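Local coordinates for L-lysine 6-monooxygenase (Pseudomonas syringae pv. tomato, PDB 5CQF), which probably hydroxylates the side-chain amine of L-lysine for siderophore biosynthesis, as an FAD- and NADP-dependent monooxygenase, at residues M91-D95 / Q96-F100; R173-Q176 / A177-A180; E289-K292 / L293-I297; G398-E401 / R402-I406. One frame throughout, in Å; residues are numbered along the deposited sequence.

In the fold
The four contacts are all local and follow one another along the chain without touching. Interaction 1, at the end of helix 89-96, and interaction 2, at the short helix 176-179, lie on opposite sides of the chain's centre, their own centres about 45 Å apart. Interactions 1 and 3, the latter within helix 287-302, both touch the third subunit, although their nearest atoms are about 17 Å apart. Interaction 4 is the most central, its centre about 12 Å from that of the chain, and its nearest atoms about 10 Å from interaction 2. It follows strand 393-396, outermost within this chain of a parallel sheet whose strand 16-19 leads into a glycine-rich Rossmann-type turn that probably binds FAD.

Interaction 1. Residues M91-D95 / Q96-F100; sequences MYLKD and QGRMF
Leu93 O takes a nearly straight hydrogen bond from Arg98 N (2.9 Å, 168°) and Lys94 O one from Gly97 N, so the last turn of the helix closes in a Schellman motif, with Gly97 at positive phi and Arg98 already the N-cap of the next helix. In Tyr92, with chi1 at 165°, CG stands opposite the backbone N and the ring runs along the helix to the residues that follow. Gln96 lays its CG over one face of that ring, a CH-pi contact 4.1 Å from the centroid, and a bend at chi2 then turns the amide to within 20° of the ring plane. At the phenol end, Arg98 NH2 donates to Tyr92 OH at 2.9 Å; the oxygen lies in the guanidinium plane, at its edge, while ring and guanidinium planes stand steeply to one another. Beyond the turn, Met99, a selenomethionine, brings its CE to 4.1 Å from Lys94 CB and 4.3 Å from Leu93 CB. Arg98 NH2 also forms a salt bridge with Glu113, Tyr92 OH bonds to Asp116, and Arg98 NE bonds to Tyr298 of the third subunit. Tyr92 OH is thus gripped between a cationic donor and a carboxylate, which probably polarises the phenol and fixes the swing of its ring, while the guanidinium joins the helix end to helix 111-125 and a neighbouring subunit.

Interaction 2. Residues R173-Q176 / A177-A180; sequences RIPQ and AFEA
A chi1 of -54° puts Ile174 CG1 beside its own backbone N and turns CG2 to the opposite side, where it meets the first turn of the short helix; in Phe178 a similar chi1, -59°, swings the ring back over the start of the turn to Pro175. Ile174 CG2 rests 3.8 Å from Glu179 CG and 4.0 Å from Phe178 CB, so this single methyl is shared between the two side chains. The pyrrolidine of Pro175 is met by the CD2-CE2 edge of the phenyl ring: Phe178 CD2 lies 3.8 Å from Pro175 CD, and Pro175 CG sits at the ring's edge, in its plane. These are purely apolar contacts, and they hold the aromatic group against a rigid, cyclic residue. The backbone turns under them through two bonds. Pro175 O accepts the first, from Phe178 N at 2.9 Å with an angle of 162°, and Glu179 N reaches Gln176 O at a longer 3.3 Å; both run from residue i+3 back to residue i, so the turn is tighter than alpha. Phe178 is the buried member of the group, while Gln176 and Glu179 are exposed. The ring of Phe178 also packs on Leu186 of strand 186-188 and on Ile316 and Ile319 of strand 314-322, and Ile174 touches His188, so the small helix 176-179 lies against both strands.

Interaction 3. Residues E289-K292 / L293-I297; sequences ERQK and LFSLI
Leu293 N donates to Glu289 O, Phe294 N to Arg290 O, Ser295 N to Gln291 O and Leu296 N to Lys292 O, four successive i to i+4 links of an unbroken alpha-helix, at 2.9 to 3.1 Å. Glu289 and Lys292, three residues apart on one side of the helix, form a salt bridge, in which Lys292 NZ donates to Glu289 OE2 at 2.7 Å and comes from above the carboxylate plane; bends at chi2 and chi3 of the lysine fold its chain back to the acid. The remaining contacts are van der Waals. Arg290 folds too, with chi2 and chi3 near -60°, and carries its guanidinium forward over the next turn. There NH1 lies 3.6 Å from Leu293 CD2, at the edge of the guanidinium, and NH2 lies 3.9 Å from Phe294 CB, with the phenyl plane almost perpendicular to the guanidinium. Leu293 packs inward on Val220 of helix 214-226, whereas Phe294 touches Leu105 of the third subunit and Ser295 OG is hydrogen-bonded to Arg107 of that subunit. The short salt bridge probably offsets part of each charge, at a largely exposed site, while the arginine touches Leu293 and Phe294 through van der Waals contact alone, with no cation-pi stack.

Interaction 4. Residues G398-E401 / R402-I406; sequences GLSE and RSHGI
Ser400 OG accepts a hydrogen bond from Ser403 N (3.3 Å, 152°), capping the N-terminus of the short helix that begins at Glu401. A chi1 of 61° sets this hydroxyl between the backbone N and the carbonyl carbon of its own residue, within reach of Ser403 N. A water 2.8 Å from Ser400 OG ties it to its neighbours, accepting from Arg402 NH1 in the guanidinium plane and donating to Ser403 OG, so three side chains gather round one solvent molecule. His404 has CG beside its backbone N, chi1 -52°, which brings the ring back toward the loop residues 398-400. Ser403 CB covers one face of the imidazole, offset toward the rim, while Leu399 CD2 reaches His404 CB at 3.7 Å, the two side chains crossing at about a right angle. A second water lies in the ring plane at its edge, 2.9 Å from His404 NE2, and donates to Gly398 O. Further on, Leu399 CD1 and Ile406 CG2 lie 4.1 Å apart, their side chains side by side and pointing the same way. The turn closes with His404 N on Ser400 O (2.8 Å) and Gly405 N on Glu401 O, after which Gly405 takes a positive phi. The ring nitrogen His404 ND1 bonds to His263 of helix 255-264, Glu401 forms a salt bridge with Arg278, and Arg402 one with Asp373. Leu399, His404 and Ile406 all pack on Val259, so this turn, just after strand 393-396, lies against helix 255-264.

Interaction 1. Residues M91-D95 / Q96-F100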
loop_
_atom_site.group_PDB
_atom_site.type_symbol
_atom_site.label_atom_id
_atom_site.label_comp_id
_atom_site.label_asym_id
_atom_site.label_seq_id
_atom_site.Cartn_x
_atom_site.Cartn_y
_atom_site.Cartn_z
HETATM N N MSE A 91 4.228 -11.243 23.238
HETATM C CA MSE A 91 3.693 -11.517 24.566
HETATM C C MSE A 91 2.779 -10.435 25.061
HETATM O O MSE A 91 1.811 -10.703 25.761
HETATM C CB MSE A 91 4.792 -11.614 25.610
HETATM C CG MSE A 91 5.588 -12.892 25.495
HETATM SE SE MSE A 91 4.558 -14.445 26.184
HETATM C CE MSE A 91 4.692 -14.158 28.134
ATOM N N TYR A 92 3.088 -9.181 24.760
ATOM C CA TYR A 92 2.158 -8.090 25.066
ATOM C C TYR A 92 0.833 -8.259 24.355
ATOM O O TYR A 92 -0.211 -8.102 24.960
ATOM C CB TYR A 92 2.776 -6.733 24.693
ATOM C CG TYR A 92 1.836 -5.592 24.634
ATOM C CD1 TYR A 92 1.312 -5.041 25.771
ATOM C CD2 TYR A 92 1.495 -5.053 23.433
ATOM C CE1 TYR A 92 0.453 -3.972 25.710
ATOM C CE2 TYR A 92 0.645 -3.984 23.344
ATOM C CZ TYR A 92 0.135 -3.438 24.485
ATOM O OH TYR A 92 -0.707 -2.358 24.341
ATOM N N LEU A 93 0.854 -8.553 23.070
ATOM C CA LEU A 93 -0.403 -8.666 22.356
ATOM C C LEU A 93 -1.206 -9.834 22.886
ATOM O O LEU A 93 -2.420 -9.755 22.967
ATOM C CB LEU A 93 -0.221 -8.878 20.868
ATOM C CG LEU A 93 0.215 -7.677 20.083
ATOM C CD1 LEU A 93 0.340 -8.071 18.613
ATOM C CD2 LEU A 93 -0.753 -6.537 20.317
ATOM N N LYS A 94 -0.532 -10.930 23.174
ATOM C CA LYS A 94 -1.218 -12.116 23.653
ATOM C C LYS A 94 -1.828 -11.853 25.027
ATOM O O LYS A 94 -2.953 -12.227 25.280
ATOM C CB LYS A 94 -0.257 -13.304 23.705
ATOM C CG LYS A 94 -0.795 -14.541 24.398
ATOM C CD LYS A 94 -0.015 -15.764 23.949
ATOM C CE LYS A 94 -0.637 -17.057 24.458
ATOM N NZ LYS A 94 -0.189 -17.331 25.839
ATOM N N ASP A 95 -1.115 -11.167 25.894
ATOM C CA ASP A 95 -1.666 -10.858 27.198
ATOM C C ASP A 95 -2.906 -9.965 27.074
ATOM O O ASP A 95 -3.838 -10.093 27.868
ATOM C CB ASP A 95 -0.598 -10.201 28.058
ATOM C CG ASP A 95 -1.036 -9.960 29.489
ATOM O OD1 ASP A 95 -1.447 -10.918 30.155
ATOM O OD2 ASP A 95 -0.897 -8.814 29.966
ATOM N N GLN A 96 -2.947 -9.088 26.065
ATOM C CA GLN A 96 -4.047 -8.147 25.961
ATOM C C GLN A 96 -5.164 -8.696 25.096
ATOM O O GLN A 96 -6.199 -8.044 24.938
ATOM C CB GLN A 96 -3.565 -6.816 25.415
ATOM C CG GLN A 96 -2.380 -6.255 26.153
ATOM C CD GLN A 96 -2.729 -5.809 27.539
ATOM O OE1 GLN A 96 -3.704 -5.105 27.751
ATOM N NE2 GLN A 96 -1.930 -6.214 28.491
ATOM N N GLY A 97 -4.954 -9.884 24.532
ATOM C CA GLY A 97 -5.960 -10.548 23.685
ATOM C C GLY A 97 -6.098 -9.950 22.289
ATOM O O GLY A 97 -7.134 -10.108 21.648
ATOM N N ARG A 98 -5.050 -9.316 21.776
ATOM C CA ARG A 98 -5.172 -8.580 20.522
ATOM C C ARG A 98 -4.295 -9.097 19.394
ATOM O O ARG A 98 -4.203 -8.457 18.371
ATOM C CB ARG A 98 -4.872 -7.098 20.772
ATOM C CG ARG A 98 -5.927 -6.395 21.614
ATOM C CD ARG A 98 -5.873 -4.876 21.487
ATOM N NE ARG A 98 -4.485 -4.356 21.553
ATOM C CZ ARG A 98 -3.882 -3.867 22.626
ATOM N NH1 ARG A 98 -4.484 -3.781 23.796
ATOM N NH2 ARG A 98 -2.650 -3.463 22.526
HETATM N N MSE A 99 -3.663 -10.246 19.548
HETATM C CA MSE A 99 -2.778 -10.752 18.496
HETATM C C MSE A 99 -3.417 -10.886 17.159
HETATM O O MSE A 99 -2.865 -10.398 16.195
HETATM C CB MSE A 99 -2.212 -12.084 18.848
HETATM C CG MSE A 99 -1.272 -12.577 17.773
HETATM SE SE MSE A 99 -0.105 -13.998 18.527
HETATM C CE MSE A 99 0.840 -12.885 19.826
ATOM N N PHE A 100 -4.593 -11.504 17.065
ATOM C CA PHE A 100 -5.233 -11.617 15.780
ATOM C C PHE A 100 -5.609 -10.256 15.202
ATOM O O PHE A 100 -5.290 -9.963 14.051
ATOM C CB PHE A 100 -6.462 -12.514 15.780
ATOM C CG PHE A 100 -7.054 -12.650 14.408
ATOM C CD1 PHE A 100 -6.522 -13.552 13.513
ATOM C CD2 PHE A 100 -8.020 -11.786 13.971
ATOM C CE1 PHE A 100 -7.007 -13.663 12.237
ATOM C CE2 PHE A 100 -8.523 -11.873 12.678
ATOM C CZ PHE A 100 -8.018 -12.833 11.812
#

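Interaction 2. Residues R173-Q176 / A177-A180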
loop_
_atom_site.group_PDB
_atom_site.type_symbol
_atom_site.label_atom_id
_atom_site.label_comp_id
_atom_site.label_asym_id
_atom_site.label_seq_id
_atom_site.Cartn_x
_atom_site.Cartn_y
_atom_site.Cartn_z
ATOM N N ARG A 173 18.148 21.835 22.184
ATOM C CA ARG A 173 18.947 22.881 21.578
ATOM C C ARG A 173 18.067 24.132 21.482
ATOM O O ARG A 173 17.058 24.141 20.772
ATOM C CB ARG A 173 19.410 22.437 20.186
ATOM C CG ARG A 173 20.385 23.384 19.483
ATOM C CD ARG A 173 20.821 22.854 18.115
ATOM N NE ARG A 173 19.902 23.189 17.016
ATOM C CZ ARG A 173 19.810 24.389 16.421
ATOM N NH1 ARG A 173 18.943 24.574 15.420
ATOM N NH2 ARG A 173 20.560 25.420 16.822
ATOM N N ILE A 174 18.441 25.163 22.231
ATOM C CA ILE A 174 17.807 26.478 22.173
ATOM C C ILE A 174 18.852 27.498 21.727
ATOM O O ILE A 174 19.725 27.879 22.520
ATOM C CB ILE A 174 17.327 26.951 23.565
ATOM C CG1 ILE A 174 16.415 25.912 24.245
ATOM C CG2 ILE A 174 16.641 28.305 23.445
ATOM C CD1 ILE A 174 15.105 25.659 23.526
ATOM N N PRO A 175 18.773 27.963 20.472
ATOM C CA PRO A 175 19.729 29.002 20.088
ATOM C C PRO A 175 19.627 30.206 21.019
ATOM O O PRO A 175 18.528 30.503 21.508
ATOM C CB PRO A 175 19.302 29.379 18.667
ATOM C CG PRO A 175 18.531 28.208 18.166
ATOM C CD PRO A 175 17.872 27.591 19.370
ATOM N N GLN A 176 20.772 30.847 21.274
ATOM C CA GLN A 176 20.877 32.080 22.085
ATOM C C GLN A 176 19.763 33.114 21.830
ATOM O O GLN A 176 19.202 33.663 22.784
ATOM C CB GLN A 176 22.262 32.729 21.868
ATOM C CG GLN A 176 22.400 34.199 22.284
ATOM C CD GLN A 176 22.296 34.427 23.789
ATOM O OE1 GLN A 176 21.209 34.366 24.370
ATOM N NE2 GLN A 176 23.433 34.714 24.427
ATOM N N ALA A 177 19.448 33.369 20.559
ATOM C CA ALA A 177 18.412 34.346 20.195
ATOM C C ALA A 177 17.058 34.114 20.900
ATOM O O ALA A 177 16.266 35.054 21.057
ATOM C CB ALA A 177 18.217 34.356 18.682
ATOM N N PHE A 178 16.795 32.878 21.323
ATOM C CA PHE A 178 15.498 32.519 21.894
ATOM C C PHE A 178 15.461 32.344 23.414
ATOM O O PHE A 178 14.382 32.344 23.980
ATOM C CB PHE A 178 14.995 31.219 21.266
ATOM C CG PHE A 178 14.825 31.280 19.783
ATOM C CD1 PHE A 178 13.739 31.919 19.223
ATOM C CD2 PHE A 178 15.736 30.663 18.941
ATOM C CE1 PHE A 178 13.576 31.958 17.850
ATOM C CE2 PHE A 178 15.574 30.688 17.569
ATOM C CZ PHE A 178 14.495 31.337 17.024
ATOM N N GLU A 179 16.606 32.174 24.069
ATOM C CA GLU A 179 16.620 31.825 25.503
ATOM C C GLU A 179 15.788 32.748 26.400
ATOM O O GLU A 179 15.067 32.276 27.282
ATOM C CB GLU A 179 18.050 31.708 26.036
ATOM C CG GLU A 179 18.521 30.265 26.047
ATOM C CD GLU A 179 20.014 30.099 26.292
ATOM O OE1 GLU A 179 20.618 30.926 27.030
ATOM O OE2 GLU A 179 20.574 29.111 25.745
ATOM N N ALA A 180 15.865 34.050 26.166
ATOM C CA ALA A 180 15.109 35.010 26.981
ATOM C C ALA A 180 13.613 34.912 26.720
ATOM O O ALA A 180 12.795 35.378 27.530
ATOM C CB ALA A 180 15.595 36.431 26.723
#

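Interaction 3. Residues E289-K292 / L293-I297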
loop_
_atom_site.group_PDB
_atom_site.type_symbol
_atom_site.label_atom_id
_atom_site.label_comp_id
_atom_site.label_asym_id
_atom_site.label_seq_id
_atom_site.Cartn_x
_atom_site.Cartn_y
_atom_site.Cartn_z
ATOM N N GLU A 289 3.418 9.996 8.564
ATOM C CA GLU A 289 3.288 11.348 9.123
ATOM C C GLU A 289 3.271 12.413 8.019
ATOM O O GLU A 289 2.404 13.293 8.020
ATOM C CB GLU A 289 4.396 11.641 10.127
ATOM C CG GLU A 289 4.247 10.887 11.449
ATOM C CD GLU A 289 2.999 11.290 12.245
ATOM O OE1 GLU A 289 2.680 12.515 12.360
ATOM O OE2 GLU A 289 2.340 10.365 12.770
ATOM N N ARG A 290 4.200 12.313 7.077
ATOM C CA ARG A 290 4.202 13.181 5.901
ATOM C C ARG A 290 2.872 13.097 5.182
ATOM O O ARG A 290 2.302 14.106 4.802
ATOM C CB ARG A 290 5.304 12.780 4.910
ATOM C CG ARG A 290 6.664 13.404 5.171
ATOM C CD ARG A 290 6.636 14.941 5.152
ATOM N NE ARG A 290 6.110 15.533 3.898
ATOM C CZ ARG A 290 5.066 16.376 3.796
ATOM N NH1 ARG A 290 4.360 16.756 4.867
ATOM N NH2 ARG A 290 4.724 16.841 2.599
ATOM N N GLN A 291 2.403 11.872 4.982
ATOM C CA GLN A 291 1.145 11.647 4.305
ATOM C C GLN A 291 -0.006 12.298 5.059
ATOM O O GLN A 291 -0.867 12.905 4.455
ATOM C CB GLN A 291 0.923 10.139 4.085
ATOM C CG GLN A 291 -0.462 9.694 3.611
ATOM C CD GLN A 291 -0.911 10.339 2.302
ATOM O OE1 GLN A 291 -0.082 10.767 1.488
ATOM N NE2 GLN A 291 -2.243 10.420 2.096
ATOM N N LYS A 292 -0.031 12.199 6.377
ATOM C CA LYS A 292 -1.164 12.765 7.141
ATOM C C LYS A 292 -1.199 14.277 6.964
ATOM O O LYS A 292 -2.273 14.883 6.747
ATOM C CB LYS A 292 -1.087 12.389 8.631
ATOM C CG LYS A 292 -1.863 11.128 8.980
ATOM C CD LYS A 292 -1.206 10.302 10.081
ATOM C CE LYS A 292 -1.447 10.865 11.465
ATOM N NZ LYS A 292 -0.341 10.517 12.422
ATOM N N LEU A 293 -0.019 14.882 7.053
ATOM C CA LEU A 293 0.082 16.334 6.963
ATOM C C LEU A 293 -0.257 16.787 5.569
ATOM O O LEU A 293 -1.090 17.648 5.402
ATOM C CB LEU A 293 1.460 16.834 7.397
ATOM C CG LEU A 293 1.674 18.340 7.234
ATOM C CD1 LEU A 293 0.660 19.153 8.020
ATOM C CD2 LEU A 293 3.065 18.661 7.698
ATOM N N PHE A 294 0.324 16.168 4.557
ATOM C CA PHE A 294 0.024 16.565 3.162
ATOM C C PHE A 294 -1.468 16.359 2.784
ATOM O O PHE A 294 -2.106 17.221 2.160
ATOM C CB PHE A 294 0.967 15.800 2.218
ATOM C CG PHE A 294 0.815 16.168 0.782
ATOM C CD1 PHE A 294 1.525 17.253 0.235
ATOM C CD2 PHE A 294 -0.039 15.447 -0.041
ATOM C CE1 PHE A 294 1.361 17.599 -1.111
ATOM C CE2 PHE A 294 -0.216 15.803 -1.382
ATOM C CZ PHE A 294 0.488 16.872 -1.916
ATOM N N SER A 295 -2.045 15.240 3.182
ATOM C CA SER A 295 -3.471 14.975 2.896
ATOM C C SER A 295 -4.424 15.997 3.532
ATOM O O SER A 295 -5.358 16.453 2.896
ATOM C CB SER A 295 -3.852 13.568 3.360
ATOM O OG SER A 295 -5.228 13.307 3.173
ATOM N N LEU A 296 -4.162 16.361 4.781
ATOM C CA LEU A 296 -5.005 17.291 5.494
ATOM C C LEU A 296 -4.936 18.683 4.904
ATOM O O LEU A 296 -5.950 19.357 4.768
ATOM C CB LEU A 296 -4.586 17.332 6.973
ATOM C CG LEU A 296 -5.352 18.290 7.914
ATOM C CD1 LEU A 296 -6.855 18.169 7.688
ATOM C CD2 LEU A 296 -5.007 17.989 9.370
ATOM N N ILE A 297 -3.729 19.135 4.585
ATOM C CA ILE A 297 -3.545 20.423 3.948
ATOM C C ILE A 297 -4.299 20.391 2.635
ATOM O O ILE A 297 -5.047 21.291 2.342
ATOM C CB ILE A 297 -2.051 20.720 3.672
ATOM C CG1 ILE A 297 -1.242 20.794 4.977
ATOM C CG2 ILE A 297 -1.862 22.011 2.877
ATOM C CD1 ILE A 297 -1.710 21.833 5.964
#

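Interaction 4. Residues G398-E401 / R402-I406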
loop_
_atom_site.group_PDB
_atom_site.type_symbol
_atom_site.label_atom_id
_atom_site.label_comp_id
_atom_site.label_asym_id
_atom_site.label_seq_id
_atom_site.Cartn_x
_atom_site.Cartn_y
_atom_site.Cartn_z
ATOM N N GLY A 398 23.451 5.533 24.580
ATOM C CA GLY A 398 22.809 6.303 23.507
ATOM C C GLY A 398 23.754 6.459 22.331
ATOM O O GLY A 398 24.936 6.122 22.422
ATOM N N LEU A 399 23.213 6.933 21.219
ATOM C CA LEU A 399 24.006 7.303 20.066
ATOM C C LEU A 399 24.302 8.801 20.073
ATOM O O LEU A 399 23.652 9.569 20.773
ATOM C CB LEU A 399 23.280 6.912 18.786
ATOM C CG LEU A 399 23.257 5.395 18.538
ATOM C CD1 LEU A 399 22.347 5.056 17.373
ATOM C CD2 LEU A 399 24.656 4.869 18.259
ATOM N N SER A 400 25.324 9.181 19.309
ATOM C CA SER A 400 25.652 10.586 18.989
ATOM C C SER A 400 26.481 10.612 17.715
ATOM O O SER A 400 27.207 9.648 17.416
ATOM C CB SER A 400 26.453 11.259 20.103
ATOM O OG SER A 400 27.682 10.612 20.331
ATOM N N GLU A 401 26.375 11.703 16.969
ATOM C CA GLU A 401 27.205 11.887 15.797
ATOM C C GLU A 401 28.703 11.845 16.168
ATOM O O GLU A 401 29.492 11.196 15.489
ATOM C CB GLU A 401 26.810 13.184 15.048
ATOM C CG GLU A 401 25.406 13.050 14.453
ATOM C CD GLU A 401 25.025 14.093 13.398
ATOM O OE1 GLU A 401 24.104 13.802 12.594
ATOM O OE2 GLU A 401 25.612 15.189 13.369
ATOM N N ARG A 402 29.073 12.493 17.265
ATOM C CA ARG A 402 30.492 12.727 17.588
ATOM C C ARG A 402 31.192 11.416 17.992
ATOM O O ARG A 402 32.352 11.215 17.673
ATOM C CB ARG A 402 30.651 13.820 18.675
ATOM C CG ARG A 402 30.041 13.447 20.041
ATOM C CD ARG A 402 30.242 14.503 21.125
ATOM N NE ARG A 402 31.638 14.619 21.521
ATOM C CZ ARG A 402 32.270 13.749 22.304
ATOM N NH1 ARG A 402 31.636 12.692 22.806
ATOM N NH2 ARG A 402 33.542 13.938 22.605
ATOM N N SER A 403 30.492 10.529 18.694
ATOM C CA SER A 403 31.082 9.263 19.135
ATOM C C SER A 403 30.757 8.105 18.199
ATOM O O SER A 403 31.535 7.169 18.091
ATOM C CB SER A 403 30.605 8.926 20.547
ATOM O OG SER A 403 31.101 9.849 21.493
ATOM N N HIS A 404 29.585 8.121 17.558
ATOM C CA HIS A 404 29.129 6.936 16.831
ATOM C C HIS A 404 28.703 7.178 15.394
ATOM O O HIS A 404 28.316 6.242 14.718
ATOM C CB HIS A 404 28.000 6.257 17.600
ATOM C CG HIS A 404 28.334 5.990 19.029
ATOM N ND1 HIS A 404 29.186 4.984 19.412
ATOM C CD2 HIS A 404 27.947 6.605 20.171
ATOM C CE1 HIS A 404 29.323 4.987 20.728
ATOM N NE2 HIS A 404 28.566 5.951 21.219
ATOM N N GLY A 405 28.779 8.417 14.915
ATOM C CA GLY A 405 28.410 8.711 13.538
ATOM C C GLY A 405 26.918 8.813 13.249
ATOM O O GLY A 405 26.526 9.124 12.120
ATOM N N ILE A 406 26.089 8.587 14.267
ATOM C CA ILE A 406 24.635 8.661 14.126
ATOM C C ILE A 406 23.982 9.463 15.253
ATOM O O ILE A 406 24.354 9.372 16.424
ATOM C CB ILE A 406 23.990 7.270 14.125
ATOM C CG1 ILE A 406 24.537 6.418 12.985
ATOM C CG2 ILE A 406 22.485 7.388 13.960
ATOM C CD1 ILE A 406 24.195 4.939 13.143
HETATM O O HOH W 1 27.300 6.752 23.755
HETATM O O HOH W 2 29.173 11.331 22.592
#